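Local coordinates for protein siroheme decarboxylase (Hydrogenobacter thermophilus, PDB 4CH7) that decarboxylates siroheme to 12,18-didecarboxysiroheme with release of two carbon dioxide molecules, a step in heme d1 biosynthesis, at residues 88-94 with 313-317; 67-73 with 101-107; 113-119 with 324-328; 52-57 with 179-185. One frame throughout, in Å; residues are numbered along the deposited sequence.

Contact 1 (88-94 with 313-317); sequences CPGVSHN and KKVRI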
# COMPACT_ATOMS: atom_id res chain seq x y z
N CYS A 88 -10.95 6.86 9.73
CA CYS A 88 -10.48 5.50 9.98
C CYS A 88 -8.98 5.38 9.76
O CYS A 88 -8.48 5.67 8.67
CB CYS A 88 -11.23 4.50 9.10
SG CYS A 88 -10.72 2.79 9.36
N PRO A 89 -8.26 4.94 10.80
CA PRO A 89 -6.80 4.77 10.76
C PRO A 89 -6.39 3.65 9.81
O PRO A 89 -5.23 3.57 9.43
CB PRO A 89 -6.46 4.37 12.21
CG PRO A 89 -7.63 4.85 13.03
CD PRO A 89 -8.81 4.67 12.14
N GLY A 90 -7.35 2.80 9.44
CA GLY A 90 -7.07 1.70 8.52
C GLY A 90 -7.28 2.04 7.06
O GLY A 90 -7.01 1.22 6.18
N VAL A 91 -7.78 3.25 6.80
CA VAL A 91 -7.97 3.72 5.43
C VAL A 91 -6.72 4.45 4.94
O VAL A 91 -6.35 5.49 5.49
CB VAL A 91 -9.20 4.63 5.29
CG1 VAL A 91 -9.29 5.21 3.89
CG2 VAL A 91 -10.47 3.85 5.62
N SER A 92 -6.08 3.91 3.91
CA SER A 92 -4.83 4.47 3.39
C SER A 92 -5.09 5.50 2.29
O SER A 92 -4.66 6.65 2.38
CB SER A 92 -3.92 3.36 2.86
OG SER A 92 -4.57 2.62 1.83
N HIS A 93 -5.80 5.08 1.25
CA HIS A 93 -6.18 5.98 0.17
C HIS A 93 -7.69 6.13 0.15
O HIS A 93 -8.41 5.18 0.43
CB HIS A 93 -5.69 5.43 -1.17
CG HIS A 93 -4.24 5.06 -1.18
ND1 HIS A 93 -3.24 5.97 -1.41
CD2 HIS A 93 -3.63 3.86 -0.99
CE1 HIS A 93 -2.07 5.36 -1.35
NE2 HIS A 93 -2.28 4.08 -1.10
N ASN A 94 -8.16 7.34 -0.18
CA ASN A 94 -9.59 7.57 -0.37
C ASN A 94 -9.80 8.49 -1.56
O ASN A 94 -9.19 9.56 -1.65
CB ASN A 94 -10.23 8.16 0.89
CG ASN A 94 -11.74 8.25 0.79
OD1 ASN A 94 -12.36 7.63 -0.08
ND2 ASN A 94 -12.35 9.01 1.68
N LYS A 313 -7.57 11.53 0.85
CA LYS A 313 -6.57 10.98 1.75
C LYS A 313 -5.57 10.10 1.01
O LYS A 313 -5.95 9.24 0.22
CB LYS A 313 -7.26 10.16 2.85
CG LYS A 313 -6.35 9.71 3.98
CD LYS A 313 -7.17 8.99 5.03
CE LYS A 313 -6.32 8.62 6.23
NZ LYS A 313 -7.13 7.93 7.27
N LYS A 314 -4.29 10.34 1.27
CA LYS A 314 -3.23 9.46 0.79
C LYS A 314 -2.12 9.43 1.83
O LYS A 314 -1.12 10.14 1.71
CB LYS A 314 -2.68 9.92 -0.55
CG LYS A 314 -1.69 8.93 -1.16
CD LYS A 314 -1.01 9.50 -2.39
CE LYS A 314 -0.35 8.39 -3.20
NZ LYS A 314 0.51 7.51 -2.36
N VAL A 315 -2.32 8.61 2.85
CA VAL A 315 -1.29 8.37 3.85
C VAL A 315 -0.97 6.89 3.77
O VAL A 315 -1.63 6.15 3.05
CB VAL A 315 -1.80 8.70 5.26
CG1 VAL A 315 -2.41 10.10 5.29
CG2 VAL A 315 -2.83 7.68 5.72
N ARG A 316 0.05 6.46 4.50
CA ARG A 316 0.25 5.04 4.69
C ARG A 316 0.04 4.71 6.16
O ARG A 316 0.47 5.44 7.05
CB ARG A 316 1.63 4.59 4.22
CG ARG A 316 2.77 5.27 4.91
CD ARG A 316 4.08 4.62 4.54
NE ARG A 316 5.15 5.60 4.51
CZ ARG A 316 6.45 5.29 4.50
NH1 ARG A 316 6.83 4.02 4.53
NH2 ARG A 316 7.35 6.26 4.47
N ILE A 317 -0.65 3.60 6.39
CA ILE A 317 -1.04 3.20 7.73
C ILE A 317 0.17 2.85 8.60
O ILE A 317 1.20 2.40 8.10
CB ILE A 317 -1.98 1.98 7.68
CG1 ILE A 317 -1.32 0.83 6.92
CG2 ILE A 317 -3.29 2.35 7.01
CD1 ILE A 317 -2.13 -0.45 6.92

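Contact 2 (67-73 with 101-107); sequences ALIAFKV and FNLWFTL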
# COMPACT_ATOMS: atom_id res chain seq x y z
N ALA A 67 -8.65 -4.63 1.78
CA ALA A 67 -9.50 -4.71 0.61
C ALA A 67 -9.75 -3.34 0.00
O ALA A 67 -9.55 -2.32 0.66
CB ALA A 67 -10.83 -5.37 0.96
N LEU A 68 -10.20 -3.33 -1.24
CA LEU A 68 -10.62 -2.10 -1.89
C LEU A 68 -12.12 -1.94 -1.68
O LEU A 68 -12.90 -2.79 -2.12
CB LEU A 68 -10.28 -2.13 -3.38
CG LEU A 68 -10.48 -0.84 -4.17
CD1 LEU A 68 -9.71 0.30 -3.52
CD2 LEU A 68 -10.04 -1.03 -5.61
N ILE A 69 -12.51 -0.87 -1.01
CA ILE A 69 -13.92 -0.64 -0.70
C ILE A 69 -14.50 0.46 -1.58
O ILE A 69 -13.84 1.46 -1.84
CB ILE A 69 -14.11 -0.28 0.79
CG1 ILE A 69 -13.37 -1.29 1.68
CG2 ILE A 69 -15.58 -0.24 1.15
CD1 ILE A 69 -13.80 -2.73 1.48
N ALA A 70 -15.73 0.26 -2.04
CA ALA A 70 -16.42 1.25 -2.86
C ALA A 70 -17.78 1.57 -2.26
O ALA A 70 -18.56 0.66 -1.99
CB ALA A 70 -16.58 0.74 -4.28
N PHE A 71 -18.06 2.85 -2.05
CA PHE A 71 -19.35 3.27 -1.52
C PHE A 71 -20.19 3.96 -2.59
O PHE A 71 -19.67 4.73 -3.40
CB PHE A 71 -19.16 4.24 -0.34
CG PHE A 71 -18.88 3.56 0.97
CD1 PHE A 71 -18.66 2.19 1.04
CD2 PHE A 71 -18.86 4.30 2.15
CE1 PHE A 71 -18.40 1.57 2.25
CE2 PHE A 71 -18.60 3.69 3.37
CZ PHE A 71 -18.37 2.32 3.42
N LYS A 72 -21.49 3.68 -2.61
CA LYS A 72 -22.41 4.46 -3.43
C LYS A 72 -23.01 5.58 -2.58
O LYS A 72 -23.94 5.36 -1.81
CB LYS A 72 -23.51 3.60 -4.05
CG LYS A 72 -24.56 4.40 -4.80
CD LYS A 72 -24.92 3.76 -6.13
CE LYS A 72 -25.44 2.35 -5.95
NZ LYS A 72 -25.88 1.75 -7.24
N VAL A 73 -22.46 6.77 -2.73
CA VAL A 73 -22.91 7.94 -1.99
C VAL A 73 -23.37 8.97 -3.01
O VAL A 73 -22.81 9.06 -4.10
CB VAL A 73 -21.75 8.55 -1.19
CG1 VAL A 73 -22.26 9.60 -0.22
CG2 VAL A 73 -20.99 7.47 -0.45
N PHE A 101 -20.60 3.74 -8.12
CA PHE A 101 -19.88 3.79 -6.86
C PHE A 101 -18.86 4.91 -6.97
O PHE A 101 -17.85 4.77 -7.67
CB PHE A 101 -19.21 2.45 -6.55
CG PHE A 101 -20.18 1.32 -6.34
CD1 PHE A 101 -20.72 1.08 -5.09
CD2 PHE A 101 -20.54 0.50 -7.40
CE1 PHE A 101 -21.62 0.04 -4.89
CE2 PHE A 101 -21.43 -0.55 -7.21
CZ PHE A 101 -21.97 -0.78 -5.95
N ASN A 102 -19.13 6.03 -6.30
CA ASN A 102 -18.35 7.25 -6.48
C ASN A 102 -17.30 7.49 -5.40
O ASN A 102 -16.55 8.47 -5.46
CB ASN A 102 -19.29 8.46 -6.57
CG ASN A 102 -20.29 8.48 -5.44
OD1 ASN A 102 -20.71 7.43 -4.95
ND2 ASN A 102 -20.69 9.68 -5.02
N LEU A 103 -17.26 6.62 -4.39
CA LEU A 103 -16.26 6.74 -3.34
C LEU A 103 -15.49 5.43 -3.17
O LEU A 103 -16.05 4.41 -2.77
CB LEU A 103 -16.89 7.16 -2.01
CG LEU A 103 -15.88 7.58 -0.95
CD1 LEU A 103 -15.22 8.89 -1.34
CD2 LEU A 103 -16.52 7.69 0.42
N TRP A 104 -14.19 5.48 -3.46
CA TRP A 104 -13.34 4.30 -3.38
C TRP A 104 -12.20 4.52 -2.39
O TRP A 104 -11.44 5.48 -2.52
CB TRP A 104 -12.76 3.97 -4.75
CG TRP A 104 -13.78 3.44 -5.71
CD1 TRP A 104 -14.78 4.13 -6.31
CD2 TRP A 104 -13.88 2.08 -6.17
NE1 TRP A 104 -15.51 3.29 -7.13
CE2 TRP A 104 -14.97 2.03 -7.05
CE3 TRP A 104 -13.15 0.92 -5.92
CZ2 TRP A 104 -15.36 0.84 -7.69
CZ3 TRP A 104 -13.53 -0.25 -6.56
CH2 TRP A 104 -14.62 -0.28 -7.43
N PHE A 105 -12.09 3.63 -1.42
CA PHE A 105 -10.98 3.69 -0.48
C PHE A 105 -10.36 2.33 -0.20
O PHE A 105 -11.01 1.29 -0.37
CB PHE A 105 -11.37 4.41 0.82
CG PHE A 105 -12.49 3.75 1.57
CD1 PHE A 105 -13.81 4.03 1.26
CD2 PHE A 105 -12.22 2.87 2.61
CE1 PHE A 105 -14.85 3.43 1.96
CE2 PHE A 105 -13.24 2.27 3.32
CZ PHE A 105 -14.56 2.55 2.99
N THR A 106 -9.10 2.34 0.20
CA THR A 106 -8.41 1.13 0.59
C THR A 106 -8.48 0.99 2.10
O THR A 106 -8.06 1.88 2.84
CB THR A 106 -6.93 1.14 0.15
OG1 THR A 106 -6.87 1.19 -1.29
CG2 THR A 106 -6.21 -0.10 0.65
N LEU A 107 -9.04 -0.13 2.56
CA LEU A 107 -9.16 -0.38 3.99
C LEU A 107 -8.28 -1.54 4.41
O LEU A 107 -8.28 -2.59 3.77
CB LEU A 107 -10.61 -0.69 4.36
CG LEU A 107 -10.88 -1.12 5.81
CD1 LEU A 107 -10.46 -0.03 6.77
CD2 LEU A 107 -12.34 -1.48 6.01

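Contact 3 (113-119 with 324-328); sequences ISELEDV and FERWF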
# COMPACT_ATOMS: atom_id res chain seq x y z
N ILE A 113 -9.75 -7.98 15.92
CA ILE A 113 -10.52 -6.82 16.35
C ILE A 113 -11.92 -6.94 15.77
O ILE A 113 -12.92 -6.89 16.49
CB ILE A 113 -9.87 -5.49 15.91
CG1 ILE A 113 -8.67 -5.17 16.79
CG2 ILE A 113 -10.88 -4.35 15.97
CD1 ILE A 113 -8.09 -3.79 16.56
N SER A 114 -11.97 -7.10 14.45
CA SER A 114 -13.21 -7.30 13.72
C SER A 114 -12.85 -7.76 12.33
O SER A 114 -11.80 -7.39 11.79
CB SER A 114 -13.99 -5.99 13.64
OG SER A 114 -15.09 -6.11 12.74
N GLU A 115 -13.71 -8.58 11.74
CA GLU A 115 -13.53 -8.96 10.34
C GLU A 115 -13.76 -7.72 9.49
O GLU A 115 -14.55 -6.85 9.86
CB GLU A 115 -14.50 -10.07 9.95
CG GLU A 115 -14.28 -11.37 10.71
CD GLU A 115 -15.36 -12.39 10.46
OE1 GLU A 115 -15.83 -12.49 9.31
OE2 GLU A 115 -15.75 -13.08 11.42
N LEU A 116 -13.05 -7.65 8.37
CA LEU A 116 -13.14 -6.50 7.47
C LEU A 116 -14.59 -6.24 7.03
O LEU A 116 -15.03 -5.09 7.01
CB LEU A 116 -12.24 -6.72 6.25
CG LEU A 116 -12.14 -5.59 5.23
CD1 LEU A 116 -10.70 -5.39 4.80
CD2 LEU A 116 -13.00 -5.89 4.03
N GLU A 117 -15.30 -7.31 6.70
CA GLU A 117 -16.70 -7.22 6.28
C GLU A 117 -17.62 -6.60 7.33
O GLU A 117 -18.58 -5.92 7.00
CB GLU A 117 -17.23 -8.60 5.89
CG GLU A 117 -16.94 -9.01 4.46
CD GLU A 117 -15.49 -9.43 4.23
OE1 GLU A 117 -14.71 -9.47 5.20
OE2 GLU A 117 -15.15 -9.73 3.07
N ASP A 118 -17.32 -6.87 8.60
CA ASP A 118 -18.08 -6.29 9.70
C ASP A 118 -17.79 -4.79 9.81
O ASP A 118 -18.70 -3.98 9.96
CB ASP A 118 -17.76 -6.99 11.02
CG ASP A 118 -18.26 -8.42 11.07
OD1 ASP A 118 -19.42 -8.66 10.67
OD2 ASP A 118 -17.50 -9.30 11.51
N VAL A 119 -16.51 -4.45 9.73
CA VAL A 119 -16.06 -3.06 9.78
C VAL A 119 -16.77 -2.18 8.75
O VAL A 119 -17.27 -1.11 9.08
CB VAL A 119 -14.53 -2.96 9.59
CG1 VAL A 119 -14.09 -1.51 9.51
CG2 VAL A 119 -13.80 -3.67 10.71
N PHE A 324 -6.68 2.39 15.79
CA PHE A 324 -7.77 1.78 15.01
C PHE A 324 -8.85 1.25 15.94
O PHE A 324 -10.03 1.55 15.77
CB PHE A 324 -7.27 0.65 14.11
CG PHE A 324 -8.38 -0.00 13.31
CD1 PHE A 324 -8.75 0.51 12.07
CD2 PHE A 324 -9.06 -1.11 13.81
CE1 PHE A 324 -9.77 -0.08 11.34
CE2 PHE A 324 -10.09 -1.69 13.08
CZ PHE A 324 -10.44 -1.18 11.84
N GLU A 325 -8.43 0.43 16.90
CA GLU A 325 -9.35 -0.17 17.86
C GLU A 325 -10.15 0.91 18.57
O GLU A 325 -11.37 0.82 18.68
CB GLU A 325 -8.57 -1.02 18.87
CG GLU A 325 -9.42 -1.63 19.97
CD GLU A 325 -8.60 -2.43 20.96
OE1 GLU A 325 -7.80 -3.28 20.53
OE2 GLU A 325 -8.75 -2.19 22.18
N ARG A 326 -9.45 1.94 19.05
CA ARG A 326 -10.09 3.07 19.71
C ARG A 326 -11.07 3.77 18.78
O ARG A 326 -12.17 4.15 19.19
CB ARG A 326 -9.03 4.05 20.22
CG ARG A 326 -9.61 5.32 20.83
CD ARG A 326 -8.53 6.15 21.51
NE ARG A 326 -7.33 6.29 20.69
CZ ARG A 326 -7.23 7.12 19.65
NH1 ARG A 326 -8.25 7.88 19.30
NH2 ARG A 326 -6.09 7.18 18.97
N TRP A 327 -10.68 3.92 17.52
CA TRP A 327 -11.58 4.45 16.50
C TRP A 327 -12.77 3.51 16.31
O TRP A 327 -13.90 3.95 16.11
CB TRP A 327 -10.86 4.63 15.17
CG TRP A 327 -11.80 4.99 14.05
CD1 TRP A 327 -12.22 6.24 13.70
CD2 TRP A 327 -12.45 4.08 13.15
NE1 TRP A 327 -13.08 6.17 12.63
CE2 TRP A 327 -13.24 4.85 12.28
CE3 TRP A 327 -12.44 2.69 13.00
CZ2 TRP A 327 -14.01 4.28 11.27
CZ3 TRP A 327 -13.21 2.13 11.99
CH2 TRP A 327 -13.98 2.92 11.15
N PHE A 328 -12.50 2.21 16.36
CA PHE A 328 -13.52 1.20 16.13
C PHE A 328 -14.59 1.18 17.23
O PHE A 328 -15.78 1.11 16.93
CB PHE A 328 -12.90 -0.19 15.97
CG PHE A 328 -13.86 -1.24 15.51
CD1 PHE A 328 -14.60 -1.06 14.35
CD2 PHE A 328 -14.04 -2.41 16.24
CE1 PHE A 328 -15.49 -2.02 13.92
CE2 PHE A 328 -14.93 -3.38 15.82
CZ PHE A 328 -15.66 -3.18 14.66

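Contact 4 (52-57 with 179-185); sequences HIAPIY and TQGSFPL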
# COMPACT_ATOMS: atom_id res chain seq x y z
N HIS A 52 12.10 8.83 1.76
CA HIS A 52 12.10 7.99 2.94
C HIS A 52 13.00 6.79 2.74
O HIS A 52 13.52 6.55 1.65
CB HIS A 52 10.67 7.54 3.24
CG HIS A 52 10.35 7.47 4.70
ND1 HIS A 52 10.02 6.30 5.34
CD2 HIS A 52 10.29 8.44 5.64
CE1 HIS A 52 9.78 6.54 6.61
NE2 HIS A 52 9.94 7.84 6.82
N ILE A 53 13.18 6.04 3.82
CA ILE A 53 13.92 4.79 3.81
C ILE A 53 13.42 3.99 5.00
O ILE A 53 13.47 4.45 6.14
CB ILE A 53 15.44 5.05 3.88
CG1 ILE A 53 16.21 3.75 4.10
CG2 ILE A 53 15.78 6.08 4.95
CD1 ILE A 53 17.65 3.84 3.62
N ALA A 54 12.90 2.79 4.74
CA ALA A 54 12.14 2.08 5.75
C ALA A 54 12.00 0.61 5.41
O ALA A 54 12.19 0.20 4.27
CB ALA A 54 10.75 2.71 5.89
N PRO A 55 11.68 -0.21 6.43
CA PRO A 55 11.30 -1.60 6.18
C PRO A 55 9.98 -1.64 5.42
O PRO A 55 9.13 -0.77 5.62
CB PRO A 55 11.08 -2.15 7.59
CG PRO A 55 11.92 -1.29 8.48
CD PRO A 55 11.84 0.08 7.87
N ILE A 56 9.82 -2.64 4.55
CA ILE A 56 8.53 -2.86 3.90
C ILE A 56 7.97 -4.19 4.39
O ILE A 56 8.57 -5.25 4.16
CB ILE A 56 8.63 -2.84 2.35
CG1 ILE A 56 8.72 -1.40 1.83
CG2 ILE A 56 7.42 -3.50 1.72
CD1 ILE A 56 10.07 -0.75 2.00
N TYR A 57 6.84 -4.14 5.07
CA TYR A 57 6.21 -5.34 5.62
C TYR A 57 5.06 -5.79 4.73
O TYR A 57 4.37 -4.97 4.14
CB TYR A 57 5.71 -5.08 7.04
CG TYR A 57 6.81 -4.95 8.07
CD1 TYR A 57 7.38 -6.08 8.64
CD2 TYR A 57 7.26 -3.70 8.48
CE1 TYR A 57 8.39 -5.97 9.58
CE2 TYR A 57 8.27 -3.59 9.42
CZ TYR A 57 8.83 -4.72 9.97
OH TYR A 57 9.83 -4.62 10.90
N THR A 179 9.74 -0.46 14.28
CA THR A 179 10.69 -0.49 13.17
C THR A 179 10.11 0.04 11.85
O THR A 179 10.86 0.40 10.95
CB THR A 179 11.26 -1.91 12.92
OG1 THR A 179 10.18 -2.83 12.68
CG2 THR A 179 12.08 -2.38 14.11
N GLN A 180 8.78 0.08 11.76
CA GLN A 180 8.10 0.42 10.51
C GLN A 180 8.38 1.82 9.97
O GLN A 180 8.22 2.07 8.77
CB GLN A 180 6.58 0.22 10.65
CG GLN A 180 5.93 1.07 11.74
CD GLN A 180 4.45 0.80 11.90
OE1 GLN A 180 3.74 0.57 10.92
NE2 GLN A 180 3.97 0.82 13.14
N GLY A 181 8.82 2.73 10.84
CA GLY A 181 9.04 4.11 10.45
C GLY A 181 10.35 4.37 9.72
O GLY A 181 10.92 3.45 9.12
N SER A 182 10.81 5.61 9.76
CA SER A 182 12.06 6.00 9.10
C SER A 182 13.26 5.23 9.64
O SER A 182 13.51 5.23 10.84
CB SER A 182 12.31 7.50 9.27
OG SER A 182 11.40 8.27 8.50
N PHE A 183 14.00 4.59 8.74
CA PHE A 183 15.21 3.88 9.11
C PHE A 183 16.28 4.90 9.47
O PHE A 183 16.62 5.76 8.65
CB PHE A 183 15.69 3.00 7.96
CG PHE A 183 16.69 1.96 8.36
CD1 PHE A 183 16.35 0.95 9.25
CD2 PHE A 183 17.97 1.97 7.82
CE1 PHE A 183 17.27 -0.02 9.62
CE2 PHE A 183 18.90 1.00 8.17
CZ PHE A 183 18.54 0.00 9.07
N PRO A 184 16.81 4.82 10.71
CA PRO A 184 17.81 5.78 11.18
C PRO A 184 19.03 5.81 10.27
O PRO A 184 19.56 4.76 9.92
CB PRO A 184 18.20 5.22 12.55
CG PRO A 184 17.02 4.39 12.99
CD PRO A 184 16.48 3.80 11.72
N LEU A 185 19.46 7.01 9.89
CA LEU A 185 20.66 7.14 9.07
C LEU A 185 21.88 7.28 9.97
O LEU A 185 22.49 8.35 10.05
CB LEU A 185 20.53 8.32 8.11
CG LEU A 185 19.38 8.21 7.11
CD1 LEU A 185 19.46 9.28 6.03
CD2 LEU A 185 19.35 6.83 6.49

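Contact 1 (88-94 with 313-317)
Strand 91-94 runs antiparallel to 313-314, with backbone hydrogen bonds from Asn94 N to Lys313 O (2.9 Å) and, just past the strand, from Val315 N to Ser92 O (3.1 Å); His93 and Lys314 form the non-hydrogen-bonded pair between them. Asn94 and Lys313 put their side chains on one face of the sheet. His93 and Lys314 use the other. There the two side chains lie alongside each other and point the same way. Lys314 CG sits 3.4 Å from His93 ND1, at the edge of the imidazole. The Lys314 chain then bends at its last torsion (chi4 -51°), which brings NZ back to 3.5 Å from His93 CE1, in the ring plane. His93 is an inferred active-site residue. Its ND1 is buried here and has no polar partner in the model. The pairing joins strand 91-97 of the first AsnC-like domain to the long strand 303-314 of the second, one of the seams that close the eight-stranded barrel. On the opposite face Lys313 runs fully extended toward the type I turn Cys88-Val91. Its NZ makes a weak bond to Val91 O (3.1 Å) and lies 3.0 Å from Cys88 O. A hydrogen bond to Asn86 O, at the end of helix 75-87, adds to this carbonyl cluster. Beyond the paired strands, Ile317 CG2 lies 3.3 Å from Pro89 O of the same turn.

Contact 2 (67-73 with 101-107)
The Phe105 ring is the apolar centre, touched by Ile69 over a face and by Phe71 at an edge. Ile69 CB stands over the Phe105 face, 3.8 Å from the ring centroid, in a CH-pi contact. Phe105 points its edge at the middle of the Phe71 ring. This is a T-shaped pair, with centroids 5.1 Å apart and planes at 88°. Phe105 CG lies between its own backbone N and carbonyl carbon (chi1 60°), which swings the ring across to the neighbouring strand. On the other face of the sheet the indole of Trp104 is the aromatic group. Ala70 CB sits over its six-membered ring, 3.4 Å from the centroid, while Leu68 CG meets the edge of the indole at Trp104 CE3 (3.6 Å). The strands are the central pair of the ferredoxin-like half of the AsnC-like domain, flanked by strands 91-97 and 132-139. Helices 75-87 and 116-126 cover the Phe105 face, so the Trp104 face looks into the barrel. A ladder of backbone hydrogen bonds runs between the faces, such as Ile69 N to Phe105 O at 2.7 Å. It ends in a classic beta bulge, where Asn102 and Leu103 both oppose Phe71. Trp104 NE1 bonds to Phe101 O (2.8 Å), reaching it from above the carbonyl plane. At the polar edge, Val73 N meets a lone pair of Asn102 OD1 at 2.9 Å.

Contact 3 (113-119 with 324-328)
Glu115 O accepts two hydrogen bonds, from Val119 N at 3.1 Å and from the hydroxyl of Ser114, the residue whose CB presses on the Phe328 ring. Ser114 OG donates to it over 3.0 Å, tilted 26° from the carbonyl plane. Asp118 N adds a weak bond. Glu115 is the N-cap of helix 116-126. The Val119 bond is the first i to i+4 bond of the helix, and the Ser114 hydroxyl adds to it from just ahead of the N-cap. With chi1 at 170°, Ser114 OG sits beside its own carbonyl carbon, toward Glu115, within reach of Glu115 O, while CB stays 3.4 Å from Phe328 CZ. No hydrogen bond crosses the contact. It is an apolar joint between the loop leading into helix 116-126, with its first turn, and the C-terminal helix 323-335, which lies against the outside of the barrel. Phe324 and Phe328, one helical turn apart, both face the first segment. Ile113 makes contact with two branches. The Ile113 and Phe328 side chains pass each other in opposite directions, with Ile113 CG2 3.7 Å from Phe328 CD2. Ile113 CD1 reaches further, to Glu325 CB at 3.6 Å, and also approaches the edge of the Phe324 ring. Val119 works from the helix itself. Its CG2 lies 4.0 Å from Phe328 CE1 and at the edge of the Phe324 ring, while CG1 comes up to the edge of Trp327 at CZ3. Phe324 also touches Val109 and Cys88. Glu325 OE2 pairs weakly with Lys329.

Contact 4 (52-57 with 179-185)
Packing is tight where Ile53, Ala54 and Pro55 lie against the backbone of 179-183. Phe183 N bonds to Ile53 O at 2.7 Å and is almost straight, with 170° at the hydrogen. Ala54 CB sits 3.3 Å from Gly181 O. The Pro55 ring pushes its CG to 3.2 Å from Thr179 O. Ile53 crosses Phe183 at CB with its CG1 branch, and its CG2 meets Leu185 CD2, 4.0 Å away. Leu185 also reaches helix 34-47, so the apolar patch continues into the first helix-turn-helix domain. The solvent side is looser. Ser182 is exposed and lies near His52, but their side chains are modelled too close to be trusted. Gln180 CB points away from strand 53-57, and its OE1 accepts a bond from Tyr319 N. Strand 53-57 pairs with strand 217-222, so this contact sets the loop after helix 170-179 of the second helix-turn-helix domain against a two-stranded sheet. At the buried end Tyr57 OH donates to Thr179 OG1 over 2.5 Å, and the two side chains cross at about a right angle. Thr179 OG1 is also hydrogen-bonded to Ile175 O, a carbonyl that can only accept. The Thr179 hydroxyl therefore accepts the hydrogen bond of Tyr57 and most likely donates its own to Ile175 O, so both bonds can be satisfied at once.

Contact 1 is the hub. It shares the sheet with contact 2, their centres 12 Å apart, and probable backbone bonds join His93 O to Thr106 N (2.9 Å) and Ser92 N to Thr106 O (3.0 Å). The Thr106 side chain is about 4 Å from that of His93, so contact 2 borders the inferred active site. Contact 3 backs the turn of contact 1, with Cys88 SG 3.6 Å from Phe324 CE1, and its Leu116 and Val119 touch contact 2 at Ala67 and Leu107. Contact 4 belongs to the helix-turn-helix part, 18 Å from contact 1 between centres. There Arg316 NH2 and His52 ND1 approach to 2.8 Å.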